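Local coordinates for pesticidal crystal protein Cry2Aa (Bacillus thuringiensis serovar kurstaki, PDB 1I5P), which promotes colloid-osmotic lysis by binding to midgut epithelial cells of dipteran and lepidopteran larvae, at residues 334-342 with 350-361. Numbering follows the deposited sequence.
Sequences SLNSARVNY and LIGATNLNHNFN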
ATOM      1  N   SER A 334     -12.919 -28.292   6.174  1.00 22.64           N
ATOM      2  CA  SER A 334     -13.077 -26.953   6.714  1.00 22.36           C
ATOM      3  C   SER A 334     -12.032 -26.509   7.728  1.00 22.11           C
ATOM      4  O   SER A 334     -11.338 -27.328   8.333  1.00 20.25           O
ATOM      5  CB  SER A 334     -14.449 -26.847   7.370  1.00 24.05           C
ATOM      6  OG  SER A 334     -14.560 -27.789   8.426  1.00 21.80           O
ATOM      7  N   LEU A 335     -11.932 -25.191   7.883  1.00 20.40           N
ATOM      8  CA  LEU A 335     -11.045 -24.559   8.852  1.00 19.86           C
ATOM      9  C   LEU A 335     -12.044 -23.903   9.789  1.00 20.19           C
ATOM     10  O   LEU A 335     -12.686 -22.908   9.439  1.00 20.10           O
ATOM     11  CB  LEU A 335     -10.156 -23.492   8.205  1.00 17.20           C
ATOM     12  CG  LEU A 335      -9.314 -22.686   9.204  1.00 17.45           C
ATOM     13  CD1 LEU A 335      -8.369 -23.610   9.957  1.00 13.70           C
ATOM     14  CD2 LEU A 335      -8.536 -21.599   8.473  1.00 15.16           C
ATOM     15  N   ASN A 336     -12.187 -24.484  10.972  1.00 20.27           N
ATOM     16  CA  ASN A 336     -13.148 -24.017  11.954  1.00 20.84           C
ATOM     17  C   ASN A 336     -12.662 -22.935  12.901  1.00 20.88           C
ATOM     18  O   ASN A 336     -13.467 -22.186  13.458  1.00 18.37           O
ATOM     19  CB  ASN A 336     -13.642 -25.221  12.761  1.00 23.21           C
ATOM     20  CG  ASN A 336     -14.443 -26.204  11.918  1.00 26.07           C
ATOM     21  OD1 ASN A 336     -14.033 -26.582  10.819  1.00 27.61           O
ATOM     22  ND2 ASN A 336     -15.589 -26.627  12.438  1.00 24.72           N
ATOM     23  N   SER A 337     -11.349 -22.855  13.081  1.00 19.81           N
ATOM     24  CA  SER A 337     -10.763 -21.880  13.989  1.00 19.72           C
ATOM     25  C   SER A 337      -9.344 -21.553  13.558  1.00 19.59           C
ATOM     26  O   SER A 337      -8.644 -22.400  13.001  1.00 20.26           O
ATOM     27  CB  SER A 337     -10.748 -22.443  15.412  1.00 19.10           C
ATOM     28  OG  SER A 337     -10.207 -21.509  16.332  1.00 19.94           O
ATOM     29  N   ALA A 338      -8.914 -20.330  13.832  1.00 16.76           N
ATOM     30  CA  ALA A 338      -7.577 -19.923  13.448  1.00 18.22           C
ATOM     31  C   ALA A 338      -7.052 -18.774  14.284  1.00 18.50           C
ATOM     32  O   ALA A 338      -7.816 -18.002  14.860  1.00 19.20           O
ATOM     33  CB  ALA A 338      -7.561 -19.532  11.973  1.00 18.33           C
ATOM     34  N   ARG A 339      -5.732 -18.677  14.347  1.00 18.50           N
ATOM     35  CA  ARG A 339      -5.076 -17.610  15.077  1.00 19.39           C
ATOM     36  C   ARG A 339      -3.720 -17.422  14.422  1.00 17.46           C
ATOM     37  O   ARG A 339      -3.021 -18.390  14.127  1.00 17.11           O
ATOM     38  CB  ARG A 339      -4.924 -17.971  16.559  1.00 19.78           C
ATOM     39  CG  ARG A 339      -4.260 -16.885  17.408  1.00 22.35           C
ATOM     40  CD  ARG A 339      -4.587 -17.072  18.886  1.00 24.41           C
ATOM     41  NE  ARG A 339      -4.289 -18.428  19.347  1.00 30.14           N
ATOM     42  CZ  ARG A 339      -4.758 -18.957  20.476  1.00 33.66           C
ATOM     43  NH1 ARG A 339      -5.550 -18.247  21.270  1.00 30.50           N
ATOM     44  NH2 ARG A 339      -4.436 -20.203  20.810  1.00 35.44           N
ATOM     45  N   VAL A 340      -3.375 -16.164  14.177  1.00 17.40           N
ATOM     46  CA  VAL A 340      -2.116 -15.804  13.542  1.00 14.84           C
ATOM     47  C   VAL A 340      -1.033 -15.634  14.606  1.00 16.56           C
ATOM     48  O   VAL A 340      -1.293 -15.094  15.687  1.00 14.95           O
ATOM     49  CB  VAL A 340      -2.274 -14.498  12.740  1.00 13.63           C
ATOM     50  CG1 VAL A 340      -0.964 -14.127  12.070  1.00 12.01           C
ATOM     51  CG2 VAL A 340      -3.382 -14.667  11.698  1.00  9.96           C
ATOM     52  N   ASN A 341       0.172 -16.099  14.295  1.00 14.99           N
ATOM     53  CA  ASN A 341       1.289 -16.028  15.232  1.00 18.10           C
ATOM     54  C   ASN A 341       2.409 -15.109  14.758  1.00 17.80           C
ATOM     55  O   ASN A 341       2.650 -14.966  13.557  1.00 17.74           O
ATOM     56  CB  ASN A 341       1.843 -17.432  15.481  1.00 17.05           C
ATOM     57  CG  ASN A 341       0.765 -18.408  15.906  1.00 19.76           C
ATOM     58  OD1 ASN A 341      -0.010 -18.133  16.823  1.00 19.30           O
ATOM     59  ND2 ASN A 341       0.708 -19.557  15.239  1.00 18.59           N
ATOM     60  N   TYR A 342       3.099 -14.496  15.716  1.00 16.65           N
ATOM     61  CA  TYR A 342       4.185 -13.568  15.408  1.00 15.64           C
ATOM     62  C   TYR A 342       5.397 -13.760  16.322  1.00 15.91           C
ATOM     63  O   TYR A 342       5.326 -14.442  17.351  1.00 13.93           O
ATOM     64  CB  TYR A 342       3.700 -12.118  15.549  1.00 13.50           C
ATOM     65  CG  TYR A 342       2.403 -11.798  14.835  1.00 13.92           C
ATOM     66  CD1 TYR A 342       1.172 -12.171  15.377  1.00 13.10           C
ATOM     67  CD2 TYR A 342       2.406 -11.112  13.618  1.00 11.16           C
ATOM     68  CE1 TYR A 342      -0.024 -11.871  14.727  1.00 14.72           C
ATOM     69  CE2 TYR A 342       1.214 -10.809  12.956  1.00 13.60           C
ATOM     70  CZ  TYR A 342       0.002 -11.192  13.519  1.00 14.43           C
ATOM     71  OH  TYR A 342      -1.178 -10.911  12.865  1.00 14.97           O
ATOM     72  N   LEU A 350      -8.521 -14.928  18.197  1.00 18.62           N
ATOM     73  CA  LEU A 350      -8.956 -16.143  17.533  1.00 20.33           C
ATOM     74  C   LEU A 350      -9.941 -15.779  16.438  1.00 20.63           C
ATOM     75  O   LEU A 350     -10.630 -14.763  16.517  1.00 21.73           O
ATOM     76  CB  LEU A 350      -9.625 -17.090  18.526  1.00 20.40           C
ATOM     77  CG  LEU A 350      -8.688 -17.954  19.370  1.00 22.53           C
ATOM     78  CD1 LEU A 350      -9.405 -18.405  20.638  1.00 21.97           C
ATOM     79  CD2 LEU A 350      -8.224 -19.144  18.548  1.00 23.31           C
ATOM     80  N   ILE A 351      -9.990 -16.605  15.404  1.00 19.70           N
ATOM     81  CA  ILE A 351     -10.912 -16.380  14.306  1.00 20.91           C
ATOM     82  C   ILE A 351     -11.738 -17.648  14.210  1.00 18.95           C
ATOM     83  O   ILE A 351     -11.187 -18.748  14.156  1.00 17.59           O
ATOM     84  CB  ILE A 351     -10.162 -16.153  12.987  1.00 21.95           C
ATOM     85  CG1 ILE A 351      -9.161 -15.011  13.161  1.00 21.25           C
ATOM     86  CG2 ILE A 351     -11.154 -15.818  11.877  1.00 23.74           C
ATOM     87  CD1 ILE A 351      -7.952 -15.118  12.266  1.00 21.67           C
ATOM     88  N   GLY A 352     -13.057 -17.498  14.205  1.00 19.30           N
ATOM     89  CA  GLY A 352     -13.912 -18.666  14.138  1.00 19.32           C
ATOM     90  C   GLY A 352     -14.233 -19.167  15.533  1.00 20.65           C
ATOM     91  O   GLY A 352     -14.405 -18.375  16.459  1.00 19.35           O
ATOM     92  N   ALA A 353     -14.309 -20.484  15.683  1.00 21.20           N
ATOM     93  CA  ALA A 353     -14.625 -21.088  16.970  1.00 23.82           C
ATOM     94  C   ALA A 353     -13.563 -20.809  18.025  1.00 25.19           C
ATOM     95  O   ALA A 353     -12.358 -20.863  17.747  1.00 24.82           O
ATOM     96  CB  ALA A 353     -14.804 -22.592  16.807  1.00 25.33           C
ATOM     97  N   THR A 354     -14.022 -20.513  19.237  1.00 25.30           N
ATOM     98  CA  THR A 354     -13.131 -20.237  20.353  1.00 26.73           C
ATOM     99  C   THR A 354     -13.134 -21.396  21.342  1.00 27.44           C
ATOM    100  O   THR A 354     -12.502 -21.323  22.395  1.00 28.27           O
ATOM    101  CB  THR A 354     -13.548 -18.966  21.109  1.00 27.09           C
ATOM    102  OG1 THR A 354     -14.893 -19.115  21.589  1.00 26.76           O
ATOM    103  CG2 THR A 354     -13.462 -17.751  20.199  1.00 26.11           C
ATOM    104  N   ASN A 355     -13.840 -22.470  21.008  1.00 26.84           N
ATOM    105  CA  ASN A 355     -13.892 -23.618  21.905  1.00 28.32           C
ATOM    106  C   ASN A 355     -13.334 -24.875  21.262  1.00 28.16           C
ATOM    107  O   ASN A 355     -13.747 -25.978  21.600  1.00 31.18           O
ATOM    108  CB  ASN A 355     -15.330 -23.884  22.364  1.00 28.05           C
ATOM    109  CG  ASN A 355     -16.218 -24.408  21.243  1.00 29.86           C
ATOM    110  OD1 ASN A 355     -17.237 -25.053  21.496  1.00 32.20           O
ATOM    111  ND2 ASN A 355     -15.843 -24.119  20.002  1.00 22.77           N
ATOM    112  N   LEU A 356     -12.399 -24.716  20.335  1.00 27.33           N
ATOM    113  CA  LEU A 356     -11.810 -25.873  19.673  1.00 26.53           C
ATOM    114  C   LEU A 356     -10.292 -25.836  19.733  1.00 25.95           C
ATOM    115  O   LEU A 356      -9.689 -24.771  19.626  1.00 24.91           O
ATOM    116  CB  LEU A 356     -12.231 -25.918  18.204  1.00 24.92           C
ATOM    117  CG  LEU A 356     -13.704 -26.060  17.816  1.00 27.31           C
ATOM    118  CD1 LEU A 356     -13.841 -25.860  16.309  1.00 24.07           C
ATOM    119  CD2 LEU A 356     -14.222 -27.431  18.227  1.00 24.93           C
ATOM    120  N   ASN A 357      -9.674 -26.999  19.904  1.00 25.59           N
ATOM    121  CA  ASN A 357      -8.221 -27.072  19.929  1.00 26.36           C
ATOM    122  C   ASN A 357      -7.724 -27.120  18.494  1.00 27.07           C
ATOM    123  O   ASN A 357      -8.304 -27.797  17.648  1.00 27.25           O
ATOM    124  CB  ASN A 357      -7.747 -28.319  20.672  1.00 25.05           C
ATOM    125  CG  ASN A 357      -7.772 -28.152  22.176  1.00 25.59           C
ATOM    126  OD1 ASN A 357      -7.259 -27.172  22.714  1.00 27.47           O
ATOM    127  ND2 ASN A 357      -8.357 -29.124  22.866  1.00 23.75           N
ATOM    128  N   HIS A 358      -6.653 -26.385  18.223  1.00 25.95           N
ATOM    129  CA  HIS A 358      -6.073 -26.352  16.890  1.00 27.29           C
ATOM    130  C   HIS A 358      -5.239 -27.606  16.659  1.00 27.31           C
ATOM    131  O   HIS A 358      -4.511 -28.045  17.546  1.00 30.10           O
ATOM    132  CB  HIS A 358      -5.221 -25.092  16.733  1.00 25.35           C
ATOM    133  CG  HIS A 358      -6.010 -23.826  16.839  1.00 23.60           C
ATOM    134  ND1 HIS A 358      -5.425 -22.578  16.828  1.00 22.66           N
ATOM    135  CD2 HIS A 358      -7.345 -23.614  16.938  1.00 22.15           C
ATOM    136  CE1 HIS A 358      -6.365 -21.652  16.914  1.00 22.68           C
ATOM    137  NE2 HIS A 358      -7.538 -22.256  16.982  1.00 22.72           N
ATOM    138  N   ASN A 359      -5.353 -28.186  15.469  1.00 27.75           N
ATOM    139  CA  ASN A 359      -4.625 -29.408  15.146  1.00 26.26           C
ATOM    140  C   ASN A 359      -3.538 -29.239  14.099  1.00 26.60           C
ATOM    141  O   ASN A 359      -3.100 -30.215  13.491  1.00 28.18           O
ATOM    142  CB  ASN A 359      -5.598 -30.501  14.690  1.00 25.17           C
ATOM    143  CG  ASN A 359      -6.600 -30.005  13.663  1.00 25.60           C
ATOM    144  OD1 ASN A 359      -6.481 -28.897  13.144  1.00 22.96           O
ATOM    145  ND2 ASN A 359      -7.595 -30.833  13.359  1.00 23.91           N
ATOM    146  N   PHE A 360      -3.097 -28.009  13.878  1.00 27.01           N
ATOM    147  CA  PHE A 360      -2.034 -27.786  12.914  1.00 26.78           C
ATOM    148  C   PHE A 360      -1.440 -26.390  13.049  1.00 27.47           C
ATOM    149  O   PHE A 360      -2.122 -25.461  13.476  1.00 27.46           O
ATOM    150  CB  PHE A 360      -2.549 -28.025  11.484  1.00 25.88           C
ATOM    151  CG  PHE A 360      -3.254 -26.843  10.876  1.00 26.59           C
ATOM    152  CD1 PHE A 360      -2.540 -25.884  10.163  1.00 26.46           C
ATOM    153  CD2 PHE A 360      -4.627 -26.684  11.015  1.00 25.55           C
ATOM    154  CE1 PHE A 360      -3.186 -24.785   9.594  1.00 27.19           C
ATOM    155  CE2 PHE A 360      -5.279 -25.591  10.454  1.00 26.95           C
ATOM    156  CZ  PHE A 360      -4.557 -24.640   9.741  1.00 26.37           C
ATOM    157  N   ASN A 361      -0.155 -26.264  12.711  1.00 30.29           N
ATOM    158  CA  ASN A 361       0.577 -24.995  12.754  1.00 31.93           C
ATOM    159  C   ASN A 361       1.349 -24.819  11.449  1.00 32.26           C
ATOM    160  O   ASN A 361       2.205 -25.635  11.100  1.00 33.69           O
ATOM    161  CB  ASN A 361       1.557 -24.953  13.933  1.00 33.13           C
ATOM    162  CG  ASN A 361       0.880 -24.609  15.250  1.00 35.96           C
ATOM    163  OD1 ASN A 361       0.381 -25.490  15.950  1.00 34.67           O
ATOM    164  ND2 ASN A 361       0.853 -23.319  15.589  1.00 35.77           N
TER
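Ala338 and Ile351 form an antiparallel hydrogen-bonded pair, Ala338 N giving to Ile351 O (2.8 Å) and Ile351 N to Ala338 O (2.6 Å), beside the non-hydrogen-bonded pair of Ser337 with Gly352. One further backbone bond, from Ala353 N to Asn336 O at 2.9 Å, carries the contact just past the end of the short strand 351-352. Ser337 shows how one hydroxyl can tie a returning loop to a strand. Its OG donates to Ala353 O at 2.7 Å, in the carbonyl plane, and accepts from His358 NE2 at 2.8 Å; the hydroxyl sits 17° out of the imidazole plane. A chi1 of -179° swings OG away from the backbone N to lie between carbonyl and imidazole. The ring's other nitrogen, ND1, bonds Ser312 OG on strand 308-321, so His358 bridges two neighbouring strands, while Arg339 CB meets its edge in plane. Leu350 CD2 lies 3.8 Å above one guanidinium face of Arg339, towards its rim. On the face carrying Ala338 and Ile351, both side chains touch Ala462; farther along, Leu335 CD1 meets the edge of the Phe360 ring (3.7 Å from CE2). Within the middle, beta-prism domain, the chain of two hydrogen bonds from His358 through Ser337 to the Ala353 carbonyl thus joins loop to hairpin directionally, and one donated and one accepted bond should hold the rotation of this buried hydroxyl.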